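Local atomic coordinates of redox-sensing transcriptional repressor Rex (Thermoanaerobacter ethanolicus, PDB entry 3WG9), a protein that probably acts as a homodimeric transcriptional repressor that binds DNA and adjusts gene expression to the cellular NADH/NAD(+) balance. Residues B[33-38]-B[64-69]; B[151-156]-B[175-180]; B[171-176]-B[187-192]. All blocks are in the same frame, centred on the assembly; numbering follows the deposited sequence.

Interaction 1 (B[33-38]-B[64-69]); sequences ISSREL and YGYNVE
Ile33 and Tyr66 face each other as a hydrogen-bonded antiparallel pair, and they illustrate how very few residues can close the small sheet of a winged-helix domain. Two backbone bonds join them, Ile33 N to Tyr66 O at 2.9 Å and Tyr66 N to Ile33 O at 2.8 Å. The Tyr66 side chain starts with CG anti to the carbonyl carbon (chi1 -61°), a turn that lays the ring beside the first residues of helix 35-42. Its CB rests 4.2 Å from Ile33 CG2. Past CG, the CD2 side of the ring turns its edge toward Ile33 O, which lies near the ring plane. CE2 is then met obliquely by Ser35 OG at 3.8 Å and by Leu38 CD2 at 4.0 Å, the leucine side chain crossing the tyrosine at about a right angle. At the tip, OH is 4.1 Å from Ser35 OG. Arg50 and Leu53 of helix 46-54 also pack on this ring, which therefore joins the sheet to two helices of the predicted helix-turn-helix. With an alanine in place of the tyrosine, Leu38 CD2 and Ser35 would probably lose the ring they lean on, opening a gap beside the start of helix 35-42.

Beside the pair, Gly65 runs close under Ile33 O with a positive phi of 72°, and a CB there would collide with that oxygen and with Ser34 CA. Ser34 N donates to Glu37 OE2 at 2.9 Å, through the anti lone pair of the carboxylate, as one half of a capping box; the position of Ser34 OG, the other half, is less certain. On the far flank Val68 CG2 meets Ile33 CG2. The chemistry is thus divided, with direction and register set by backbone polar groups and the buried side chains contributing mainly apolar contact.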
loop_
_atom_site.group_PDB
_atom_site.type_symbol
_atom_site.label_atom_id
_atom_site.label_comp_id
_atom_site.label_asym_id
_atom_site.label_seq_id
_atom_site.Cartn_x
_atom_site.Cartn_y
_atom_site.Cartn_z
ATOM N N ILE B 33 13.854 -10.199 20.924
ATOM C CA ILE B 33 12.886 -9.143 21.168
ATOM C C ILE B 33 11.809 -9.681 22.079
ATOM O O ILE B 33 11.319 -10.784 21.878
ATOM C CB ILE B 33 12.260 -8.571 19.839
ATOM C CG1 ILE B 33 11.253 -7.465 20.173
ATOM C CG2 ILE B 33 11.633 -9.673 19.034
ATOM C CD1 ILE B 33 10.932 -6.554 19.003
ATOM N N SER B 34 11.467 -8.904 23.096
ATOM C CA SER B 34 10.487 -9.336 24.085
ATOM C C SER B 34 9.070 -9.186 23.517
ATOM O O SER B 34 8.832 -8.420 22.552
ATOM C CB SER B 34 10.658 -8.506 25.361
ATOM O OG SER B 34 10.083 -7.216 25.213
ATOM N N SER B 35 8.124 -9.901 24.115
ATOM C CA SER B 35 6.716 -9.845 23.692
ATOM C C SER B 35 6.139 -8.439 23.837
ATOM O O SER B 35 5.372 -7.965 22.978
ATOM C CB SER B 35 5.862 -10.786 24.566
ATOM O OG SER B 35 5.343 -11.828 23.765
ATOM N N ARG B 36 6.470 -7.776 24.936
ATOM C CA ARG B 36 5.906 -6.455 25.117
ATOM C C ARG B 36 6.522 -5.455 24.103
ATOM O O ARG B 36 5.806 -4.628 23.558
ATOM C CB ARG B 36 6.007 -5.960 26.562
ATOM C CG ARG B 36 7.394 -5.631 27.014
ATOM C CD ARG B 36 7.374 -4.826 28.300
ATOM N NE ARG B 36 6.352 -3.782 28.273
ATOM C CZ ARG B 36 6.319 -2.739 29.095
ATOM N NH1 ARG B 36 7.255 -2.579 30.030
ATOM N NH2 ARG B 36 5.340 -1.847 28.986
ATOM N N GLU B 37 7.806 -5.609 23.793
ATOM C CA GLU B 37 8.503 -4.703 22.850
ATOM C C GLU B 37 7.890 -4.860 21.451
ATOM O O GLU B 37 7.594 -3.887 20.734
ATOM C CB GLU B 37 10.002 -5.032 22.780
ATOM C CG GLU B 37 10.746 -4.989 24.123
ATOM C CD GLU B 37 12.275 -5.240 24.027
ATOM O OE1 GLU B 37 13.030 -4.277 24.274
ATOM O OE2 GLU B 37 12.732 -6.379 23.740
ATOM N N LEU B 38 7.714 -6.114 21.072
ATOM C CA LEU B 38 7.080 -6.427 19.815
ATOM C C LEU B 38 5.671 -5.876 19.731
ATOM O O LEU B 38 5.323 -5.204 18.770
ATOM C CB LEU B 38 7.129 -7.916 19.504
ATOM C CG LEU B 38 6.653 -8.307 18.114
ATOM C CD1 LEU B 38 7.529 -7.642 16.971
ATOM C CD2 LEU B 38 6.612 -9.837 17.952
ATOM N N TYR B 64 10.344 -16.473 27.314
ATOM C CA TYR B 64 9.509 -15.396 26.803
ATOM C C TYR B 64 10.205 -14.478 25.801
ATOM O O TYR B 64 11.446 -14.356 25.775
ATOM C CB TYR B 64 8.799 -14.652 27.937
ATOM C CG TYR B 64 7.948 -15.605 28.762
ATOM C CD1 TYR B 64 7.215 -16.630 28.140
ATOM C CD2 TYR B 64 7.894 -15.506 30.151
ATOM C CE1 TYR B 64 6.459 -17.534 28.893
ATOM C CE2 TYR B 64 7.125 -16.397 30.910
ATOM C CZ TYR B 64 6.412 -17.409 30.278
ATOM O OH TYR B 64 5.651 -18.288 31.033
ATOM N N GLY B 65 9.401 -13.880 24.934
ATOM C CA GLY B 65 9.978 -13.150 23.806
ATOM C C GLY B 65 10.551 -14.116 22.791
ATOM O O GLY B 65 10.397 -15.334 22.897
ATOM N N TYR B 66 11.271 -13.561 21.824
ATOM C CA TYR B 66 11.567 -14.273 20.603
ATOM C C TYR B 66 13.017 -14.073 20.196
ATOM O O TYR B 66 13.559 -12.972 20.304
ATOM C CB TYR B 66 10.670 -13.700 19.480
ATOM C CG TYR B 66 9.179 -13.852 19.745
ATOM C CD1 TYR B 66 8.535 -15.051 19.482
ATOM C CD2 TYR B 66 8.437 -12.804 20.299
ATOM C CE1 TYR B 66 7.186 -15.180 19.720
ATOM C CE2 TYR B 66 7.070 -12.927 20.506
ATOM C CZ TYR B 66 6.474 -14.131 20.241
ATOM O OH TYR B 66 5.144 -14.316 20.542
ATOM N N ASN B 67 13.596 -15.106 19.624
ATOM C CA ASN B 67 14.816 -14.951 18.856
ATOM C C ASN B 67 14.459 -14.309 17.500
ATOM O O ASN B 67 13.584 -14.796 16.771
ATOM C CB ASN B 67 15.484 -16.327 18.638
ATOM C CG ASN B 67 16.769 -16.224 17.863
ATOM O OD1 ASN B 67 16.765 -16.267 16.641
ATOM N ND2 ASN B 67 17.902 -16.084 18.574
ATOM N N VAL B 68 15.109 -13.194 17.209
ATOM C CA VAL B 68 14.820 -12.405 16.023
ATOM C C VAL B 68 15.040 -13.214 14.765
ATOM O O VAL B 68 14.160 -13.277 13.904
ATOM C CB VAL B 68 15.686 -11.141 16.004
ATOM C CG1 VAL B 68 15.661 -10.476 14.630
ATOM C CG2 VAL B 68 15.252 -10.188 17.091
ATOM N N GLU B 69 16.213 -13.838 14.636
ATOM C CA GLU B 69 16.556 -14.491 13.383
ATOM C C GLU B 69 15.612 -15.657 13.124
ATOM O O GLU B 69 15.244 -15.927 11.979
ATOM C CB GLU B 69 18.014 -14.978 13.373
ATOM C CG GLU B 69 18.467 -15.591 12.033
ATOM C CD GLU B 69 19.934 -16.039 12.097
ATOM O OE1 GLU B 69 20.777 -15.222 12.547
ATOM O OE2 GLU B 69 20.245 -17.221 11.781
#

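Interaction 2 (B[151-156]-B[175-180]); sequences ILCIPK and WNFLPI
Ile151 meets two aromatic rings because its CG2 branch stands anti to the backbone N while CG1 (chi1 -56°) lies beside it. CG2 reaches the edge of Phe177, 3.7 Å from CE2, and CD1 at the end of the other branch lies in the plane of the Trp175 ring, 4.0 Å from CE3. Phe177, with CG anti to its carbonyl carbon (chi1 -78°), sets its own CE2 3.6 Å above the Trp175 ring plane, toward the rim, so that the two rings form a T-shaped stack. Cys153 SG approaches Phe177 obliquely, 4.9 Å from the ring centroid.

Strands 149-152 and 173-176 are the parallel neighbours of a right-handed beta-alpha-beta unit of the Rossmann fold, connected through helix 159-168. Leu152 N bonds to Trp175 O at 2.8 Å, and Leu152 O accepts from Phe177 N where the strands end. Beyond those ends, both methyls of Leu178 lie against Ile154 O; CD2 also reaches Leu152 O at 3.3 Å and CD1 reaches Pro155 O. The loops after both strands serve the dinucleotide site, as Ile154 and Phe177 contact NADH in ligand-bound structures of this protein. Asn176 shapes the loop after strand 173-176 through an Asx turn, its OD1 taking Leu178 N at 3.1 Å from above the amide plane, while ND2 donates within that plane to Ile180 O at 2.8 Å.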
loop_
_atom_site.group_PDB
_atom_site.type_symbol
_atom_site.label_atom_id
_atom_site.label_comp_id
_atom_site.label_asym_id
_atom_site.label_seq_id
_atom_site.Cartn_x
_atom_site.Cartn_y
_atom_site.Cartn_z
ATOM N N ILE B 151 0.378 -8.368 -12.738
ATOM C CA ILE B 151 0.313 -7.084 -12.022
ATOM C C ILE B 151 -0.272 -6.048 -12.957
ATOM O O ILE B 151 0.240 -5.907 -14.096
ATOM C CB ILE B 151 1.731 -6.671 -11.651
ATOM C CG1 ILE B 151 2.376 -7.807 -10.844
ATOM C CG2 ILE B 151 1.744 -5.239 -10.939
ATOM C CD1 ILE B 151 3.881 -7.623 -10.526
ATOM N N LEU B 152 -1.343 -5.358 -12.537
ATOM C CA LEU B 152 -2.082 -4.484 -13.423
ATOM C C LEU B 152 -1.681 -3.046 -13.172
ATOM O O LEU B 152 -1.882 -2.539 -12.043
ATOM C CB LEU B 152 -3.620 -4.613 -13.286
ATOM C CG LEU B 152 -4.336 -5.937 -13.559
ATOM C CD1 LEU B 152 -5.854 -5.712 -13.316
ATOM C CD2 LEU B 152 -4.100 -6.436 -14.993
ATOM N N CYS B 153 -1.050 -2.425 -14.173
ATOM C CA CYS B 153 -0.581 -1.017 -14.060
ATOM C C CYS B 153 -1.098 -0.229 -15.274
ATOM O O CYS B 153 -0.380 0.547 -15.909
ATOM C CB CYS B 153 0.945 -1.053 -14.098
ATOM S SG CYS B 153 1.664 -1.847 -12.624
ATOM N N ILE B 154 -2.290 -0.560 -15.723
ATOM C CA ILE B 154 -2.852 0.103 -16.903
ATOM C C ILE B 154 -3.950 1.073 -16.517
ATOM O O ILE B 154 -4.386 1.087 -15.359
ATOM C CB ILE B 154 -3.467 -0.928 -17.834
ATOM C CG1 ILE B 154 -4.116 -2.075 -17.050
ATOM C CG2 ILE B 154 -2.411 -1.445 -18.801
ATOM C CD1 ILE B 154 -5.048 -2.806 -17.948
ATOM N N PRO B 155 -4.446 1.882 -17.478
ATOM C CA PRO B 155 -5.552 2.768 -17.092
ATOM C C PRO B 155 -6.823 1.972 -16.811
ATOM O O PRO B 155 -6.919 0.817 -17.199
ATOM C CB PRO B 155 -5.753 3.649 -18.337
ATOM C CG PRO B 155 -4.629 3.359 -19.254
ATOM C CD PRO B 155 -4.106 2.005 -18.909
ATOM N N LYS B 156 -7.814 2.584 -16.164
ATOM C CA LYS B 156 -9.094 1.892 -15.882
ATOM C C LYS B 156 -9.881 1.475 -17.113
ATOM O O LYS B 156 -10.660 0.511 -17.077
ATOM C CB LYS B 156 -9.968 2.793 -15.026
ATOM C CG LYS B 156 -9.211 3.368 -13.845
ATOM C CD LYS B 156 -10.100 4.331 -13.090
ATOM C CE LYS B 156 -10.964 5.123 -14.063
ATOM N NZ LYS B 156 -11.987 5.906 -13.335
ATOM N N TRP B 175 -2.297 -8.659 -8.956
ATOM C CA TRP B 175 -1.943 -7.556 -8.038
ATOM C C TRP B 175 -2.355 -6.263 -8.742
ATOM O O TRP B 175 -1.801 -5.881 -9.779
ATOM C CB TRP B 175 -0.432 -7.617 -7.729
ATOM C CG TRP B 175 0.005 -6.808 -6.545
ATOM C CD1 TRP B 175 -0.741 -6.525 -5.421
ATOM C CD2 TRP B 175 1.284 -6.223 -6.332
ATOM N NE1 TRP B 175 0.021 -5.820 -4.495
ATOM C CE2 TRP B 175 1.260 -5.595 -5.047
ATOM C CE3 TRP B 175 2.463 -6.194 -7.072
ATOM C CZ2 TRP B 175 2.331 -4.873 -4.549
ATOM C CZ3 TRP B 175 3.559 -5.482 -6.558
ATOM C CH2 TRP B 175 3.501 -4.890 -5.275
ATOM N N ASN B 176 -3.402 -5.621 -8.235
ATOM C CA ASN B 176 -4.106 -4.598 -9.017
ATOM C C ASN B 176 -3.758 -3.190 -8.477
ATOM O O ASN B 176 -4.151 -2.889 -7.376
ATOM C CB ASN B 176 -5.623 -4.804 -8.876
ATOM C CG ASN B 176 -6.436 -3.676 -9.523
ATOM O OD1 ASN B 176 -6.013 -3.065 -10.521
ATOM N ND2 ASN B 176 -7.576 -3.343 -8.901
ATOM N N PHE B 177 -3.045 -2.366 -9.237
ATOM C CA PHE B 177 -2.735 -0.977 -8.815
ATOM C C PHE B 177 -3.778 0.083 -9.189
ATOM O O PHE B 177 -3.607 1.262 -8.861
ATOM C CB PHE B 177 -1.407 -0.530 -9.384
ATOM C CG PHE B 177 -0.252 -1.093 -8.624
ATOM C CD1 PHE B 177 0.296 -0.367 -7.565
ATOM C CD2 PHE B 177 0.138 -2.401 -8.853
ATOM C CE1 PHE B 177 1.344 -0.884 -6.809
ATOM C CE2 PHE B 177 1.197 -2.937 -8.109
ATOM C CZ PHE B 177 1.767 -2.192 -7.078
ATOM N N LEU B 178 -4.804 -0.321 -9.922
ATOM C CA LEU B 178 -5.796 0.648 -10.344
ATOM C C LEU B 178 -6.783 0.886 -9.242
ATOM O O LEU B 178 -7.229 -0.072 -8.609
ATOM C CB LEU B 178 -6.565 0.207 -11.574
ATOM C CG LEU B 178 -6.117 -0.763 -12.667
ATOM C CD1 LEU B 178 -6.858 -0.299 -13.930
ATOM C CD2 LEU B 178 -4.618 -0.937 -12.913
ATOM N N PRO B 179 -7.203 2.153 -9.090
ATOM C CA PRO B 179 -8.030 2.573 -7.983
ATOM C C PRO B 179 -9.458 2.107 -8.180
ATOM O O PRO B 179 -10.364 2.840 -7.825
ATOM C CB PRO B 179 -7.965 4.108 -8.072
ATOM C CG PRO B 179 -7.843 4.387 -9.536
ATOM C CD PRO B 179 -6.973 3.243 -10.059
ATOM N N ILE B 180 -9.652 0.905 -8.702
ATOM C CA ILE B 180 -10.967 0.278 -8.862
ATOM C C ILE B 180 -10.956 -1.220 -8.501
ATOM O O ILE B 180 -10.003 -1.926 -8.791
ATOM C CB ILE B 180 -11.398 0.426 -10.308
ATOM C CG1 ILE B 180 -11.986 1.827 -10.504
ATOM C CG2 ILE B 180 -12.369 -0.671 -10.726
ATOM C CD1 ILE B 180 -12.177 2.165 -11.963
#

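Interaction 3 (B[171-176]-B[187-192]); sequences IKAIWN and DVILEN
Asp187 and Lys172 meet through a water molecule at the entry to the last two strands of the parallel Rossmann sheet, a useful example of how an edge strand is zipped onto its neighbour. The water donates to Asp187 O at 2.9 Å and to Lys172 O at 2.6 Å, bridging the two segments just before their direct pairing begins. Val188 follows, with CG1 against Lys172 O and CG2 near Ile171 O, where the loop before strand 173-176 turns into the sheet.

At Ile189 the ladder starts. Its N bonds to the same Lys172 O at 3.0 Å, giving that oxygen two donors, and its O accepts from Ile174 N. Its CB lies 3.8 Å from Ala173 CB, and Leu206 and Val202 of the second subunit pack on this pair. Leu190 points to the other face, where CD1 touches Ile174 CG2 at 3.9 Å and also reaches Asn176 CB.

Glu191 returns to the face of Ala173 and Trp175. Its N bonds to Ile174 O, its O takes Asn176 N, and its CG meets the indole edge 3.5 Å from Trp175 CD1. A bend at chi2 (65°) carries the carboxylate onward to Arg13 of its own chain and to Arg205 and Ser198 of the second subunit; that serine also binds Trp175 NE1. The buried carboxylate is thus flanked by two arginines, which would probably stabilise its charge, and the second subunit packs on the sheet face that carries Ala173, Ile189, Trp175 and Glu191.

Asn192 ends the walk with a side-chain bond. Its OD1 receives Asn176 ND2 at 2.8 Å, almost straight at hydrogen (176°), although the two amide planes stand 80° apart and the donor is tilted out of the Asn192 carbonyl plane.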
loop_
_atom_site.group_PDB
_atom_site.type_symbol
_atom_site.label_atom_id
_atom_site.label_comp_id
_atom_site.label_asym_id
_atom_site.label_seq_id
_atom_site.Cartn_x
_atom_site.Cartn_y
_atom_site.Cartn_z
ATOM N N ILE B 171 -4.288 -17.438 -15.089
ATOM C CA ILE B 171 -3.515 -16.709 -14.052
ATOM C C ILE B 171 -3.984 -17.112 -12.658
ATOM O O ILE B 171 -5.162 -17.422 -12.439
ATOM C CB ILE B 171 -3.621 -15.137 -14.239
ATOM C CG1 ILE B 171 -2.390 -14.448 -13.629
ATOM C CG2 ILE B 171 -4.880 -14.547 -13.583
ATOM C CD1 ILE B 171 -1.272 -14.449 -14.568
ATOM N N LYS B 172 -3.081 -17.118 -11.679
ATOM C CA LYS B 172 -3.519 -17.537 -10.312
ATOM C C LYS B 172 -3.796 -16.372 -9.369
ATOM O O LYS B 172 -4.533 -16.503 -8.381
ATOM C CB LYS B 172 -2.484 -18.446 -9.631
ATOM C CG LYS B 172 -2.133 -19.740 -10.457
ATOM C CD LYS B 172 -1.090 -20.564 -9.638
ATOM C CE LYS B 172 -0.818 -21.955 -10.257
ATOM N NZ LYS B 172 -0.269 -21.820 -11.632
ATOM N N ALA B 173 -3.180 -15.221 -9.653
ATOM C CA ALA B 173 -3.357 -14.044 -8.804
ATOM C C ALA B 173 -3.139 -12.807 -9.650
ATOM O O ALA B 173 -2.324 -12.828 -10.616
ATOM C CB ALA B 173 -2.243 -14.054 -7.761
ATOM N N ILE B 174 -3.786 -11.733 -9.201
ATOM C CA ILE B 174 -3.663 -10.429 -9.793
ATOM C C ILE B 174 -3.352 -9.437 -8.707
ATOM O O ILE B 174 -4.030 -9.386 -7.645
ATOM C CB ILE B 174 -5.005 -10.026 -10.498
ATOM C CG1 ILE B 174 -5.127 -10.898 -11.777
ATOM C CG2 ILE B 174 -4.968 -8.523 -10.873
ATOM C CD1 ILE B 174 -6.468 -10.704 -12.518
ATOM N N TRP B 175 -2.297 -8.659 -8.956
ATOM C CA TRP B 175 -1.943 -7.556 -8.038
ATOM C C TRP B 175 -2.355 -6.263 -8.742
ATOM O O TRP B 175 -1.801 -5.881 -9.779
ATOM C CB TRP B 175 -0.432 -7.617 -7.729
ATOM C CG TRP B 175 0.005 -6.808 -6.545
ATOM C CD1 TRP B 175 -0.741 -6.525 -5.421
ATOM C CD2 TRP B 175 1.284 -6.223 -6.332
ATOM N NE1 TRP B 175 0.021 -5.820 -4.495
ATOM C CE2 TRP B 175 1.260 -5.595 -5.047
ATOM C CE3 TRP B 175 2.463 -6.194 -7.072
ATOM C CZ2 TRP B 175 2.331 -4.873 -4.549
ATOM C CZ3 TRP B 175 3.559 -5.482 -6.558
ATOM C CH2 TRP B 175 3.501 -4.890 -5.275
ATOM N N ASN B 176 -3.402 -5.621 -8.235
ATOM C CA ASN B 176 -4.106 -4.598 -9.017
ATOM C C ASN B 176 -3.758 -3.190 -8.477
ATOM O O ASN B 176 -4.151 -2.889 -7.376
ATOM C CB ASN B 176 -5.623 -4.804 -8.876
ATOM C CG ASN B 176 -6.436 -3.676 -9.523
ATOM O OD1 ASN B 176 -6.013 -3.065 -10.521
ATOM N ND2 ASN B 176 -7.576 -3.343 -8.901
ATOM N N ASP B 187 -11.618 -18.363 -6.986
ATOM C CA ASP B 187 -10.404 -19.158 -6.795
ATOM C C ASP B 187 -9.137 -18.368 -7.163
ATOM O O ASP B 187 -8.030 -18.847 -6.916
ATOM C CB ASP B 187 -10.450 -20.451 -7.652
ATOM C CG ASP B 187 -10.586 -20.143 -9.125
ATOM O OD1 ASP B 187 -11.690 -19.710 -9.488
ATOM O OD2 ASP B 187 -9.601 -20.272 -9.948
ATOM N N VAL B 188 -9.305 -17.220 -7.814
ATOM C CA VAL B 188 -8.199 -16.378 -8.242
ATOM C C VAL B 188 -7.919 -15.401 -7.101
ATOM O O VAL B 188 -8.839 -14.787 -6.560
ATOM C CB VAL B 188 -8.574 -15.572 -9.523
ATOM C CG1 VAL B 188 -7.441 -14.562 -9.940
ATOM C CG2 VAL B 188 -8.848 -16.584 -10.703
ATOM N N ILE B 189 -6.664 -15.252 -6.718
ATOM C CA ILE B 189 -6.322 -14.286 -5.651
ATOM C C ILE B 189 -6.359 -12.881 -6.245
ATOM O O ILE B 189 -5.729 -12.664 -7.275
ATOM C CB ILE B 189 -4.922 -14.558 -5.074
ATOM C CG1 ILE B 189 -4.916 -15.899 -4.336
ATOM C CG2 ILE B 189 -4.527 -13.472 -4.025
ATOM C CD1 ILE B 189 -3.555 -16.664 -4.398
ATOM N N LEU B 190 -7.101 -11.938 -5.645
ATOM C CA LEU B 190 -7.074 -10.566 -6.178
ATOM C C LEU B 190 -6.647 -9.646 -5.058
ATOM O O LEU B 190 -7.308 -9.623 -4.029
ATOM C CB LEU B 190 -8.443 -10.089 -6.673
ATOM C CG LEU B 190 -8.583 -8.571 -6.988
ATOM C CD1 LEU B 190 -7.624 -8.043 -8.124
ATOM C CD2 LEU B 190 -10.017 -8.271 -7.379
ATOM N N GLU B 191 -5.509 -8.970 -5.208
ATOM C CA GLU B 191 -5.055 -8.059 -4.139
ATOM C C GLU B 191 -5.085 -6.638 -4.720
ATOM O O GLU B 191 -4.337 -6.336 -5.674
ATOM C CB GLU B 191 -3.619 -8.445 -3.709
ATOM C CG GLU B 191 -2.879 -7.407 -2.818
ATOM C CD GLU B 191 -3.538 -7.209 -1.432
ATOM O OE1 GLU B 191 -4.554 -7.884 -1.117
ATOM O OE2 GLU B 191 -3.021 -6.331 -0.683
ATOM N N ASN B 192 -6.035 -5.829 -4.233
ATOM C CA ASN B 192 -6.175 -4.450 -4.685
ATOM C C ASN B 192 -5.291 -3.572 -3.848
ATOM O O ASN B 192 -5.314 -3.586 -2.587
ATOM C CB ASN B 192 -7.630 -3.915 -4.679
ATOM C CG ASN B 192 -8.593 -4.752 -5.502
ATOM O OD1 ASN B 192 -8.441 -4.925 -6.721
ATOM N ND2 ASN B 192 -9.618 -5.267 -4.834
HETATM O O HOH W 1 -5.227 -18.878 -7.537
#

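In the fold
From the N terminus, interaction 1 comes first: it closes the loop that carries helices 35-42 and 46-54 and ties strand 32-33 to strand 66-67 in the winged-helix domain. It is complete before either of the others opens, and its centre is about 38 Å from that of interaction 2 and about 33 Å from that of interaction 3. Interaction 2 then closes the crossover through helix 159-168, and interaction 3 closes the shorter connection from 173-176 to 189-192. These two neither nest nor stand apart, for they share strand 173-176, each using one of its flanks. Leu152 CG touches Ile174 CG2 between them, and both contacts reach the second subunit.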